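Local atomic coordinates of putative uncharacterized protein (Thermotoga maritima, PDB entry 3CNO), a protein that binds GTP and is probably a GTPase required for a late step in assembly of the 50S ribosomal subunit. Residues Val26-Ala31 and Leu52-Asp57; Thr110-Ile115 and Pro152-Lys157; Arg77-His82 and Lys92-Asp97; Thr64-Glu69 and Phe245-Asp250. All blocks are in the same frame, centred on the assembly; numbering follows the deposited sequence.

Interaction 1. Residues Val26-Ala31 and Leu52-Asp57; sequences VEVRDA and LLNKVD. With GDP (guanosine-5'-diphosphate), chain B.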
# COMPACT_ATOMS: atom_id res chain seq x y z
N VAL A 26 5.60 -1.66 13.09
CA VAL A 26 6.05 -1.48 11.71
C VAL A 26 4.85 -1.14 10.85
O VAL A 26 3.96 -1.96 10.65
CB VAL A 26 6.83 -2.69 11.16
CG1 VAL A 26 7.11 -2.50 9.69
CG2 VAL A 26 8.13 -2.90 11.95
N GLU A 27 4.82 0.11 10.38
CA GLU A 27 3.70 0.63 9.62
C GLU A 27 3.95 0.39 8.14
O GLU A 27 4.79 1.06 7.53
CB GLU A 27 3.54 2.13 9.91
CG GLU A 27 2.27 2.73 9.37
CD GLU A 27 2.19 4.22 9.56
OE1 GLU A 27 1.38 4.86 8.88
OE2 GLU A 27 2.95 4.77 10.39
N VAL A 28 3.25 -0.59 7.57
CA VAL A 28 3.45 -0.99 6.19
C VAL A 28 2.56 -0.17 5.26
O VAL A 28 1.36 -0.42 5.15
CB VAL A 28 3.22 -2.50 5.96
CG1 VAL A 28 3.54 -2.88 4.50
CG2 VAL A 28 4.07 -3.33 6.94
N ARG A 29 3.17 0.82 4.62
CA ARG A 29 2.47 1.68 3.68
C ARG A 29 2.84 1.27 2.27
O ARG A 29 3.87 0.61 2.06
CB ARG A 29 2.85 3.16 3.90
CG ARG A 29 2.79 3.66 5.33
CD ARG A 29 2.87 5.16 5.33
NE ARG A 29 2.98 5.72 6.67
CZ ARG A 29 2.98 7.03 6.93
NH1 ARG A 29 2.85 7.91 5.95
NH2 ARG A 29 3.09 7.47 8.18
N ASP A 30 2.01 1.66 1.30
CA ASP A 30 2.36 1.55 -0.11
C ASP A 30 3.15 2.79 -0.50
O ASP A 30 2.66 3.91 -0.35
CB ASP A 30 1.11 1.39 -0.99
CG ASP A 30 1.44 0.96 -2.42
OD1 ASP A 30 2.33 1.57 -3.05
OD2 ASP A 30 0.79 0.01 -2.93
N ALA A 31 4.37 2.58 -1.01
CA ALA A 31 5.26 3.68 -1.42
C ALA A 31 4.65 4.61 -2.48
O ALA A 31 5.04 5.79 -2.58
CB ALA A 31 6.62 3.13 -1.91
N LEU A 52 7.50 1.90 6.98
CA LEU A 52 7.96 1.04 5.92
C LEU A 52 7.23 1.40 4.62
O LEU A 52 6.03 1.18 4.50
CB LEU A 52 7.73 -0.43 6.33
CG LEU A 52 8.30 -1.60 5.53
CD1 LEU A 52 8.43 -2.82 6.40
CD2 LEU A 52 7.42 -1.90 4.32
N LEU A 53 7.97 1.97 3.67
CA LEU A 53 7.43 2.23 2.34
C LEU A 53 7.68 0.99 1.47
O LEU A 53 8.81 0.74 1.07
CB LEU A 53 8.05 3.50 1.72
CG LEU A 53 7.95 4.84 2.50
CD1 LEU A 53 8.62 6.01 1.74
CD2 LEU A 53 6.51 5.21 2.90
N ASN A 54 6.62 0.22 1.22
CA ASN A 54 6.69 -1.07 0.50
C ASN A 54 6.35 -0.95 -0.97
O ASN A 54 5.79 0.05 -1.41
CB ASN A 54 5.71 -2.07 1.13
CG ASN A 54 6.13 -3.52 0.91
OD1 ASN A 54 7.29 -3.81 0.67
ND2 ASN A 54 5.16 -4.42 0.97
N LYS A 55 6.68 -2.00 -1.73
CA LYS A 55 6.37 -2.09 -3.16
C LYS A 55 7.13 -1.05 -3.97
O LYS A 55 6.61 -0.51 -4.95
CB LYS A 55 4.86 -2.02 -3.43
CG LYS A 55 4.03 -2.96 -2.58
CD LYS A 55 2.60 -3.07 -3.06
CE LYS A 55 1.84 -4.11 -2.26
NZ LYS A 55 0.44 -4.19 -2.71
N VAL A 56 8.37 -0.77 -3.56
CA VAL A 56 9.20 0.21 -4.27
C VAL A 56 9.49 -0.23 -5.71
O VAL A 56 9.79 0.61 -6.55
CB VAL A 56 10.52 0.59 -3.51
CG1 VAL A 56 10.20 1.43 -2.30
CG2 VAL A 56 11.33 -0.62 -3.13
N ASP A 57 9.38 -1.53 -5.97
CA ASP A 57 9.56 -2.11 -7.30
C ASP A 57 8.53 -1.66 -8.33
O ASP A 57 8.79 -1.70 -9.54
CB ASP A 57 9.53 -3.64 -7.22
CG ASP A 57 8.22 -4.18 -6.61
OD1 ASP A 57 7.84 -3.74 -5.50
OD2 ASP A 57 7.57 -5.06 -7.23
PB GDP B . -1.74 -7.74 3.03
O1B GDP B . -1.30 -8.83 3.97
O2B GDP B . -1.26 -6.43 3.62
O3B GDP B . -3.25 -7.61 2.94
O3A GDP B . -1.12 -7.93 1.57
PA GDP B . -0.38 -9.19 0.92
O1A GDP B . 0.94 -9.56 1.56
O2A GDP B . -1.32 -10.37 0.81
O5' GDP B . -0.06 -8.61 -0.53
C5' GDP B . -1.12 -8.05 -1.31
C4' GDP B . -0.73 -8.10 -2.78
O4' GDP B . 0.43 -7.30 -3.00
C3' GDP B . -0.39 -9.50 -3.23
O3' GDP B . -0.88 -9.65 -4.57
C2' GDP B . 1.12 -9.53 -3.25
O2' GDP B . 1.57 -10.51 -4.19
C1' GDP B . 1.47 -8.09 -3.59
N9 GDP B . 2.72 -7.55 -3.00
C8 GDP B . 3.10 -7.57 -1.71
N7 GDP B . 4.30 -6.95 -1.54
C5 GDP B . 4.69 -6.51 -2.75
C6 GDP B . 5.86 -5.78 -3.30
O6 GDP B . 6.80 -5.41 -2.56
N1 GDP B . 5.87 -5.52 -4.61
C2 GDP B . 4.88 -5.91 -5.44
N2 GDP B . 4.98 -5.60 -6.76
N3 GDP B . 3.80 -6.59 -5.01
C4 GDP B . 3.65 -6.91 -3.70
O HOH W 1 -0.80 -1.77 -2.01
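E27 and R29 of strand 24-30 trade backbone hydrogen bonds with L52 and N54 of the parallel strand 48-54. L52 N binds E27 O, L52 O accepts R29 N, and N54 N binds R29 O. A31 N adds a last rung to N54 O (2.9 Å), just past strand 24-30. The axes of strand 26-30 and strand 52-54 are turned 35° from each other, the sheet's twist.

V28 and L52 lie side by side, V28 CG1 reaching L52 CD2 at 4.0 Å; V26 CG1, anti to its amide nitrogen (chi1 173°), meets L52 CD1 at 3.6 Å. A31 CB rests on L53 CB at 3.9 Å, and a small residue suits a spot so near N54 O.

R29 NE makes a salt bridge to E27 OE1 (2.9 Å), its hydrogen bond bent and weak; E27 OE1 also accepts the amide of A39, and R29 NH1 holds P34 O. K55 crosses D30 nearly at right angles, water 1 bridging D30 OD2 and K55 NZ; R32 and N109 also engage these two.

N54-D57 spell the NKxD motif that recognises guanine: GDP N1 donates to D57 OD1 (2.8 Å) and GDP N2 to D57 OD2 (2.7 Å), while the extended K55 chain runs along the base and NZ donates to GDP O4'.

Helix 61-72 covers R29 and L53, helix 112-120 covers V28 and L52, and strands 101-106 and 78-80 flank the pair.

Interaction 2. Residues Thr110-Ile115 and Pro152-Lys157; sequences TGKSTI and PGILYK. With GDP (guanosine-5'-diphosphate), chain B.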
# COMPACT_ATOMS: atom_id res chain seq x y z
N THR A 110 -1.36 -4.26 1.37
CA THR A 110 -0.25 -3.34 1.33
C THR A 110 1.09 -4.13 1.44
O THR A 110 2.18 -3.58 1.23
CB THR A 110 -0.52 -2.29 2.43
OG1 THR A 110 -0.29 -0.96 1.94
CG2 THR A 110 0.20 -2.60 3.73
N GLY A 111 0.97 -5.43 1.72
CA GLY A 111 2.10 -6.37 1.61
C GLY A 111 2.53 -6.94 2.96
O GLY A 111 3.66 -7.44 3.10
N LYS A 112 1.62 -6.86 3.92
CA LYS A 112 1.90 -7.24 5.31
C LYS A 112 2.10 -8.75 5.51
O LYS A 112 3.03 -9.14 6.22
CB LYS A 112 0.80 -6.72 6.24
CG LYS A 112 0.60 -5.20 6.18
CD LYS A 112 -0.39 -4.72 7.24
CE LYS A 112 -1.77 -5.37 7.10
NZ LYS A 112 -2.42 -5.04 5.79
N SER A 113 1.25 -9.58 4.91
CA SER A 113 1.43 -11.04 5.01
C SER A 113 2.75 -11.44 4.38
O SER A 113 3.52 -12.19 4.98
CB SER A 113 0.29 -11.79 4.32
OG SER A 113 -0.96 -11.42 4.85
N THR A 114 3.00 -10.94 3.17
CA THR A 114 4.26 -11.22 2.47
C THR A 114 5.47 -10.90 3.35
O THR A 114 6.40 -11.70 3.42
CB THR A 114 4.33 -10.46 1.15
OG1 THR A 114 3.11 -10.65 0.44
CG2 THR A 114 5.47 -10.95 0.30
N ILE A 115 5.43 -9.76 4.03
CA ILE A 115 6.49 -9.36 4.96
C ILE A 115 6.60 -10.32 6.16
O ILE A 115 7.70 -10.85 6.41
CB ILE A 115 6.34 -7.87 5.40
CG1 ILE A 115 6.71 -6.95 4.23
CG2 ILE A 115 7.17 -7.54 6.66
CD1 ILE A 115 6.33 -5.51 4.43
N PRO A 152 -0.85 -9.64 11.16
CA PRO A 152 -0.77 -8.18 11.11
C PRO A 152 -2.08 -7.54 11.54
O PRO A 152 -3.14 -8.10 11.24
CB PRO A 152 -0.55 -7.87 9.63
CG PRO A 152 -0.43 -9.19 8.92
CD PRO A 152 -0.97 -10.25 9.82
N GLY A 153 -2.01 -6.39 12.21
CA GLY A 153 -3.20 -5.59 12.47
C GLY A 153 -3.67 -4.92 11.18
O GLY A 153 -2.91 -4.20 10.53
N ILE A 154 -4.93 -5.17 10.81
CA ILE A 154 -5.52 -4.60 9.59
C ILE A 154 -6.34 -3.35 9.91
O ILE A 154 -7.23 -3.35 10.77
CB ILE A 154 -6.38 -5.63 8.84
CG1 ILE A 154 -5.62 -6.96 8.71
CG2 ILE A 154 -6.81 -5.08 7.48
CD1 ILE A 154 -6.43 -8.09 8.13
N LEU A 155 -6.03 -2.27 9.21
CA LEU A 155 -6.62 -0.98 9.51
C LEU A 155 -7.62 -0.61 8.43
O LEU A 155 -7.30 -0.60 7.24
CB LEU A 155 -5.51 0.08 9.66
CG LEU A 155 -5.72 1.48 10.27
CD1 LEU A 155 -5.85 2.56 9.19
CD2 LEU A 155 -6.88 1.57 11.29
N TYR A 156 -8.85 -0.33 8.87
CA TYR A 156 -9.94 0.13 8.01
C TYR A 156 -10.23 1.59 8.30
O TYR A 156 -10.43 1.98 9.45
CB TYR A 156 -11.19 -0.73 8.20
CG TYR A 156 -10.92 -2.18 7.88
CD1 TYR A 156 -10.97 -2.64 6.56
CD2 TYR A 156 -10.58 -3.09 8.89
CE1 TYR A 156 -10.70 -3.96 6.26
CE2 TYR A 156 -10.32 -4.41 8.59
CZ TYR A 156 -10.38 -4.84 7.28
OH TYR A 156 -10.12 -6.16 6.97
N LYS A 157 -10.22 2.40 7.25
CA LYS A 157 -10.30 3.84 7.39
C LYS A 157 -11.70 4.35 7.10
O LYS A 157 -12.42 3.78 6.29
CB LYS A 157 -9.33 4.52 6.42
CG LYS A 157 -7.87 4.39 6.78
CD LYS A 157 -7.12 5.55 6.17
CE LYS A 157 -5.65 5.32 6.18
NZ LYS A 157 -4.91 6.51 5.69
PB GDP B . -1.74 -7.74 3.03
O1B GDP B . -1.30 -8.83 3.97
O2B GDP B . -1.26 -6.43 3.62
O3B GDP B . -3.25 -7.61 2.94
O3A GDP B . -1.12 -7.93 1.57
PA GDP B . -0.38 -9.19 0.92
O1A GDP B . 0.94 -9.56 1.56
O2A GDP B . -1.32 -10.37 0.81
O5' GDP B . -0.06 -8.61 -0.53
C5' GDP B . -1.12 -8.05 -1.31
C4' GDP B . -0.73 -8.10 -2.78
O4' GDP B . 0.43 -7.30 -3.00
C3' GDP B . -0.39 -9.50 -3.23
O3' GDP B . -0.88 -9.65 -4.57
C2' GDP B . 1.12 -9.53 -3.25
O2' GDP B . 1.57 -10.51 -4.19
C1' GDP B . 1.47 -8.09 -3.59
N9 GDP B . 2.72 -7.55 -3.00
C8 GDP B . 3.10 -7.57 -1.71
N7 GDP B . 4.30 -6.95 -1.54
C5 GDP B . 4.69 -6.51 -2.75
C6 GDP B . 5.86 -5.78 -3.30
O6 GDP B . 6.80 -5.41 -2.56
N1 GDP B . 5.87 -5.52 -4.61
C2 GDP B . 4.88 -5.91 -5.44
N2 GDP B . 4.98 -5.60 -6.76
N3 GDP B . 3.80 -6.59 -5.01
C4 GDP B . 3.65 -6.91 -3.70
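K112 starts out with CG beside its amide nitrogen (chi1 -57°), then folds back at chi3 and chi4 (-59° and -62°), which presses CE against P152 CB at 3.8 Å while NZ turns to the diphosphate. This is the P-loop (Walker A) of a GTPase meeting the end of the DxxG motif, of which P152 and G153 are the last two residues.

The proline ring crosses the lysine obliquely, P152 CG also lying 3.8 Å from K112 CB. G153 adds its carbonyl oxygen near CE, and I154 just grazes the same carbon. The contact is mainly the packing of a rigid ring on the aliphatic part of a lysine whose ammonium is engaged by GDP O2B (2.8 Å) and by V107 O.

Four donors converge on GDP O2B: the amides of T110, G111 and K112, and K112 NZ. Such a cluster at the N-terminal end of helix 112-120 probably offsets much of the phosphate charge. G111, at the N-cap, has a positive phi, and a side chain there would run into GDP N7, so glycine fits. G153, a GTP-binding residue, is here paired in the sheet with I104 and G106, away from the diphosphate; in related GTPases the glycine of this motif binds the gamma-phosphate when GTP is bound.

Further along the helix, S113 N and OG both hold GDP O1B, and T114 clasps the alpha-phosphate through its amide and through OG1, 2.7 Å from GDP O1A.

Interaction 3. Residues Arg77-His82 and Lys92-Asp97; sequences RVITTH and KKLSFD. With GDP (guanosine-5'-diphosphate), chain B.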
# COMPACT_ATOMS: atom_id res chain seq x y z
N ARG A 77 11.62 7.75 11.46
CA ARG A 77 12.38 6.57 11.08
C ARG A 77 11.62 5.92 9.93
O ARG A 77 10.44 5.60 10.06
CB ARG A 77 12.49 5.62 12.27
CG ARG A 77 13.49 4.50 12.14
CD ARG A 77 13.63 3.83 13.48
NE ARG A 77 14.03 2.43 13.35
CZ ARG A 77 14.01 1.56 14.35
NH1 ARG A 77 13.60 1.94 15.55
NH2 ARG A 77 14.38 0.29 14.16
N VAL A 78 12.30 5.77 8.81
CA VAL A 78 11.67 5.36 7.56
C VAL A 78 12.58 4.39 6.81
O VAL A 78 13.79 4.57 6.79
CB VAL A 78 11.26 6.60 6.68
CG1 VAL A 78 12.49 7.41 6.20
CG2 VAL A 78 10.35 6.19 5.49
N ILE A 79 11.98 3.35 6.23
CA ILE A 79 12.70 2.41 5.38
C ILE A 79 11.90 2.17 4.10
O ILE A 79 10.72 2.55 4.03
CB ILE A 79 13.05 1.06 6.10
CG1 ILE A 79 11.80 0.19 6.30
CG2 ILE A 79 13.80 1.31 7.43
CD1 ILE A 79 12.11 -1.30 6.39
N THR A 80 12.55 1.59 3.10
CA THR A 80 11.90 1.20 1.85
C THR A 80 12.28 -0.24 1.56
O THR A 80 13.38 -0.68 1.89
CB THR A 80 12.29 2.09 0.62
OG1 THR A 80 13.67 1.89 0.27
CG2 THR A 80 12.05 3.56 0.89
N THR A 81 11.37 -0.97 0.92
CA THR A 81 11.60 -2.37 0.63
C THR A 81 10.59 -2.88 -0.38
O THR A 81 9.70 -2.16 -0.79
CB THR A 81 11.60 -3.22 1.94
OG1 THR A 81 12.10 -4.53 1.64
CG2 THR A 81 10.22 -3.31 2.55
N HIS A 82 10.74 -4.14 -0.77
CA HIS A 82 9.78 -4.78 -1.67
C HIS A 82 9.89 -6.29 -1.52
O HIS A 82 10.79 -6.79 -0.86
CB HIS A 82 9.98 -4.34 -3.13
CG HIS A 82 11.31 -4.72 -3.70
ND1 HIS A 82 11.49 -5.83 -4.51
CD2 HIS A 82 12.53 -4.14 -3.58
CE1 HIS A 82 12.77 -5.91 -4.85
NE2 HIS A 82 13.42 -4.90 -4.31
N LYS A 92 18.21 -5.90 8.38
CA LYS A 92 19.22 -4.87 8.62
C LYS A 92 18.60 -3.48 8.59
O LYS A 92 18.88 -2.64 9.46
CB LYS A 92 20.36 -4.99 7.60
CG LYS A 92 21.64 -4.22 7.96
CD LYS A 92 22.70 -4.27 6.85
CE LYS A 92 23.51 -5.59 6.86
NZ LYS A 92 24.99 -5.38 6.57
N LYS A 93 17.77 -3.24 7.58
CA LYS A 93 16.99 -2.01 7.47
C LYS A 93 16.11 -1.81 8.69
O LYS A 93 16.02 -0.70 9.22
CB LYS A 93 16.12 -2.03 6.20
CG LYS A 93 16.92 -1.89 4.90
CD LYS A 93 16.02 -1.81 3.67
CE LYS A 93 16.87 -1.66 2.42
NZ LYS A 93 16.06 -1.44 1.18
N LEU A 94 15.46 -2.89 9.15
CA LEU A 94 14.61 -2.82 10.34
C LEU A 94 15.41 -2.51 11.61
O LEU A 94 15.02 -1.63 12.38
CB LEU A 94 13.76 -4.10 10.52
CG LEU A 94 12.68 -4.40 9.47
CD1 LEU A 94 12.25 -5.86 9.53
CD2 LEU A 94 11.48 -3.47 9.58
N SER A 95 16.54 -3.21 11.79
CA SER A 95 17.39 -3.08 12.99
C SER A 95 16.58 -2.98 14.28
O SER A 95 16.56 -1.94 14.94
CB SER A 95 18.39 -1.92 12.86
OG SER A 95 19.49 -2.26 12.02
N PHE A 96 15.90 -4.08 14.61
CA PHE A 96 15.11 -4.15 15.83
C PHE A 96 16.00 -4.30 17.06
O PHE A 96 16.95 -5.09 17.06
CB PHE A 96 14.15 -5.35 15.79
CG PHE A 96 13.04 -5.24 14.78
CD1 PHE A 96 12.27 -4.09 14.69
CD2 PHE A 96 12.75 -6.31 13.94
CE1 PHE A 96 11.23 -3.99 13.76
CE2 PHE A 96 11.71 -6.23 13.02
CZ PHE A 96 10.95 -5.06 12.93
N ASP A 97 15.67 -3.54 18.10
CA ASP A 97 16.26 -3.76 19.42
C ASP A 97 16.02 -5.20 19.84
O ASP A 97 15.03 -5.82 19.45
CB ASP A 97 15.67 -2.80 20.45
CG ASP A 97 16.43 -2.84 21.77
OD1 ASP A 97 17.46 -2.14 21.87
OD2 ASP A 97 16.00 -3.57 22.69
PB GDP B . -1.74 -7.74 3.03
O1B GDP B . -1.30 -8.83 3.97
O2B GDP B . -1.26 -6.43 3.62
O3B GDP B . -3.25 -7.61 2.94
O3A GDP B . -1.12 -7.93 1.57
PA GDP B . -0.38 -9.19 0.92
O1A GDP B . 0.94 -9.56 1.56
O2A GDP B . -1.32 -10.37 0.81
O5' GDP B . -0.06 -8.61 -0.53
C5' GDP B . -1.12 -8.05 -1.31
C4' GDP B . -0.73 -8.10 -2.78
O4' GDP B . 0.43 -7.30 -3.00
C3' GDP B . -0.39 -9.50 -3.23
O3' GDP B . -0.88 -9.65 -4.57
C2' GDP B . 1.12 -9.53 -3.25
O2' GDP B . 1.57 -10.51 -4.19
C1' GDP B . 1.47 -8.09 -3.59
N9 GDP B . 2.72 -7.55 -3.00
C8 GDP B . 3.10 -7.57 -1.71
N7 GDP B . 4.30 -6.95 -1.54
C5 GDP B . 4.69 -6.51 -2.75
C6 GDP B . 5.86 -5.78 -3.30
O6 GDP B . 6.80 -5.41 -2.56
N1 GDP B . 5.87 -5.52 -4.61
C2 GDP B . 4.88 -5.91 -5.44
N2 GDP B . 4.98 -5.60 -6.76
N3 GDP B . 3.80 -6.59 -5.01
C4 GDP B . 3.65 -6.91 -3.70
O HOH W 2 13.81 -1.02 17.37
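R77 reaches L94 with its NH2, which donates to L94 O at 2.7 Å. The oxygen lies close to the guanidinium plane and the nitrogen meets it nearly in line with the C=O bond (175°), although the hydrogen itself is bent away from a straight path (137°). L94 closes helix 87-94, where carbonyls lack the next turn's amides, so a long charged donor is apt; R77 NH1 meanwhile forms a salt bridge with E48. At the other end K93 NZ donates to T80 O at 2.9 Å, approaching tilted from the carbonyl plane. The lysine chain is extended beyond CG, which carries the ammonium along the strand to T80 and to a salt bridge with E85. Were K93 replaced by a leucine, T80 O would probably lose this donor and the E85 carboxylate this positively charged partner.

Strand 78-80 and helix 87-94 form the first two limbs of a beta-alpha-beta crossover that continues into the parallel strand 101-106, passing strands 48-54 and 24-30 on the way. Just after the helix, S95 takes a positive phi, and its OG folds back to K92 O at 2.7 Å.

Between the two polar ends lies I79. Its CG1 sits between the backbone N and carbonyl carbon (chi1 72°), sending CD1 to L94 CD2 at 3.9 Å and to K93 CB at 4.1 Å, while CG2 packs on K93 O. L94 goes on to touch V26, and its CB lies over one face of the F96 ring, 3.8 Å above the plane and offset toward the rim.

Interaction 4. Residues Thr64-Glu69 and Phe245-Asp250; sequences TKKWVE and FERPED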
# COMPACT_ATOMS: atom_id res chain seq x y z
N THR A 64 9.52 8.16 -4.78
CA THR A 64 9.87 7.41 -3.57
C THR A 64 11.06 8.02 -2.83
O THR A 64 11.09 8.02 -1.60
CB THR A 64 10.16 5.93 -3.90
OG1 THR A 64 8.95 5.29 -4.30
CG2 THR A 64 10.73 5.20 -2.69
N LYS A 65 12.03 8.51 -3.60
CA LYS A 65 13.20 9.21 -3.07
C LYS A 65 12.77 10.48 -2.33
O LYS A 65 13.29 10.79 -1.26
CB LYS A 65 14.17 9.56 -4.21
CG LYS A 65 15.58 9.94 -3.76
CD LYS A 65 15.74 11.45 -3.59
CE LYS A 65 16.26 12.11 -4.89
NZ LYS A 65 16.38 13.60 -4.76
N LYS A 66 11.82 11.19 -2.91
CA LYS A 66 11.23 12.36 -2.28
C LYS A 66 10.50 12.01 -0.99
O LYS A 66 10.56 12.76 -0.01
CB LYS A 66 10.28 13.08 -3.25
CG LYS A 66 10.99 13.94 -4.30
CD LYS A 66 10.01 14.66 -5.24
CE LYS A 66 9.57 13.79 -6.42
NZ LYS A 66 8.13 14.00 -6.81
N TRP A 67 9.81 10.86 -0.98
CA TRP A 67 9.08 10.44 0.21
C TRP A 67 10.01 10.11 1.38
O TRP A 67 9.76 10.50 2.51
CB TRP A 67 8.12 9.29 -0.09
CG TRP A 67 6.83 9.77 -0.69
CD1 TRP A 67 6.36 9.52 -1.94
CD2 TRP A 67 5.86 10.61 -0.05
NE1 TRP A 67 5.15 10.14 -2.12
CE2 TRP A 67 4.82 10.82 -0.98
CE3 TRP A 67 5.76 11.20 1.22
CZ2 TRP A 67 3.69 11.59 -0.68
CZ3 TRP A 67 4.65 11.97 1.51
CH2 TRP A 67 3.63 12.16 0.57
N VAL A 68 11.11 9.41 1.08
CA VAL A 68 12.13 9.08 2.08
C VAL A 68 12.66 10.34 2.79
O VAL A 68 12.54 10.47 4.01
CB VAL A 68 13.28 8.26 1.46
CG1 VAL A 68 14.47 8.16 2.41
CG2 VAL A 68 12.81 6.89 1.09
N GLU A 69 13.20 11.27 2.00
CA GLU A 69 13.74 12.51 2.56
C GLU A 69 12.66 13.35 3.25
O GLU A 69 12.95 13.99 4.25
CB GLU A 69 14.52 13.32 1.51
CG GLU A 69 13.69 14.11 0.54
CD GLU A 69 14.49 14.53 -0.68
OE1 GLU A 69 14.12 15.55 -1.31
OE2 GLU A 69 15.49 13.85 -1.01
N PHE A 245 1.11 7.87 -6.84
CA PHE A 245 -0.19 8.57 -6.86
C PHE A 245 -0.23 9.77 -5.94
O PHE A 245 -1.11 10.63 -6.05
CB PHE A 245 -1.33 7.60 -6.54
CG PHE A 245 -1.24 6.30 -7.29
CD1 PHE A 245 -1.19 6.29 -8.69
CD2 PHE A 245 -1.17 5.10 -6.60
CE1 PHE A 245 -1.08 5.10 -9.38
CE2 PHE A 245 -1.08 3.90 -7.28
CZ PHE A 245 -1.03 3.90 -8.67
N GLU A 246 0.73 9.82 -5.02
CA GLU A 246 0.93 10.98 -4.16
C GLU A 246 2.38 11.44 -4.20
O GLU A 246 3.30 10.63 -4.36
CB GLU A 246 0.47 10.70 -2.73
CG GLU A 246 -0.95 10.16 -2.66
CD GLU A 246 -1.41 9.84 -1.27
OE1 GLU A 246 -2.52 10.28 -0.90
OE2 GLU A 246 -0.68 9.15 -0.53
N ARG A 247 2.54 12.75 -4.10
CA ARG A 247 3.83 13.42 -4.07
C ARG A 247 3.81 14.28 -2.81
O ARG A 247 2.75 14.79 -2.44
CB ARG A 247 3.98 14.31 -5.30
CG ARG A 247 4.38 13.57 -6.57
CD ARG A 247 3.60 14.05 -7.81
NE ARG A 247 2.72 13.00 -8.35
CZ ARG A 247 1.39 13.06 -8.42
NH1 ARG A 247 0.73 14.14 -7.99
NH2 ARG A 247 0.70 12.05 -8.93
N PRO A 248 4.95 14.42 -2.11
CA PRO A 248 4.98 15.35 -0.97
C PRO A 248 4.91 16.86 -1.32
O PRO A 248 4.51 17.65 -0.47
CB PRO A 248 6.30 15.01 -0.26
CG PRO A 248 7.15 14.38 -1.31
CD PRO A 248 6.24 13.72 -2.29
N GLU A 249 5.25 17.22 -2.56
CA GLU A 249 5.42 18.64 -2.98
C GLU A 249 4.28 19.69 -2.81
O GLU A 249 4.61 20.87 -2.59
CB GLU A 249 5.98 18.75 -4.40
CG GLU A 249 5.87 17.51 -5.25
CD GLU A 249 7.10 16.63 -5.11
OE1 GLU A 249 6.93 15.40 -5.04
OE2 GLU A 249 8.23 17.17 -5.09
N ASP A 250 3.00 19.34 -2.96
CA ASP A 250 2.48 18.03 -3.35
C ASP A 250 1.60 18.13 -4.60
O ASP A 250 0.97 17.16 -5.02
CB ASP A 250 1.66 17.44 -2.20
CG ASP A 250 0.85 18.48 -1.45
OD1 ASP A 250 0.95 18.53 -0.20
OD2 ASP A 250 0.13 19.26 -2.11
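W67 and K66 of helix 61-72 receive the irregular segment 245-250, the end of the modelled chain, which docks on this helix of the GTPase domain through a CH-pi contact, a hydrogen bond and a salt bridge.

In the CH-pi contact P248 lays its ring over one face of the W67 indole: CD stands 3.8 Å from the centroid of the five-membered ring, 22° off its normal. The same carbon comes within 3.5 Å of W67 CE2. A proline suits this place, since its ring offers CD, next to the nitrogen and therefore somewhat polarised, as a CH donor to the indole face. P248 N lies over the same ring system, and P248 CG also meets K66 CB at 3.9 Å.

The hydrogen bond uses the indole edge: W67 NE1 donates to E246 O at 2.9 Å, with that oxygen in the ring plane but the donor well above the carbonyl plane. Without the indole, as with an alanine here, P248 is likely to lose the face it lies on and E246 O its donor. F35 and F70 also meet the indole, while the E246 carboxylate turns to the amides of F35 and A36.

The salt bridge lies at the more open side. K66, bent at chi3 (-85°) and chi4, brings NZ to E249 OE1 at 2.6 Å, from above the carboxylate plane.

Beside the indole, E246 CB rests 3.9 Å from W67 CZ2.

From the N terminus, interaction 1 closes first, joining strand 24-30 to strand 48-54 over 20 intervening residues, before any other contact opens. Helix 61-72 then opens interaction 4, which closes only at the end of the modelled chain and so encloses both interaction 3 and interaction 2. These two follow in series: interaction 3 ties strand 78-80 to helix 87-94 across nine residues, and interaction 2 ties the P-loop to the end of strand 147-154. No contacts cross. Interaction 1 is central: N54 ND2 probably bonds T110 O of interaction 2, L53 pairs with strand 78-80 of interaction 3, and L53 CD1 packs on W67 of interaction 4.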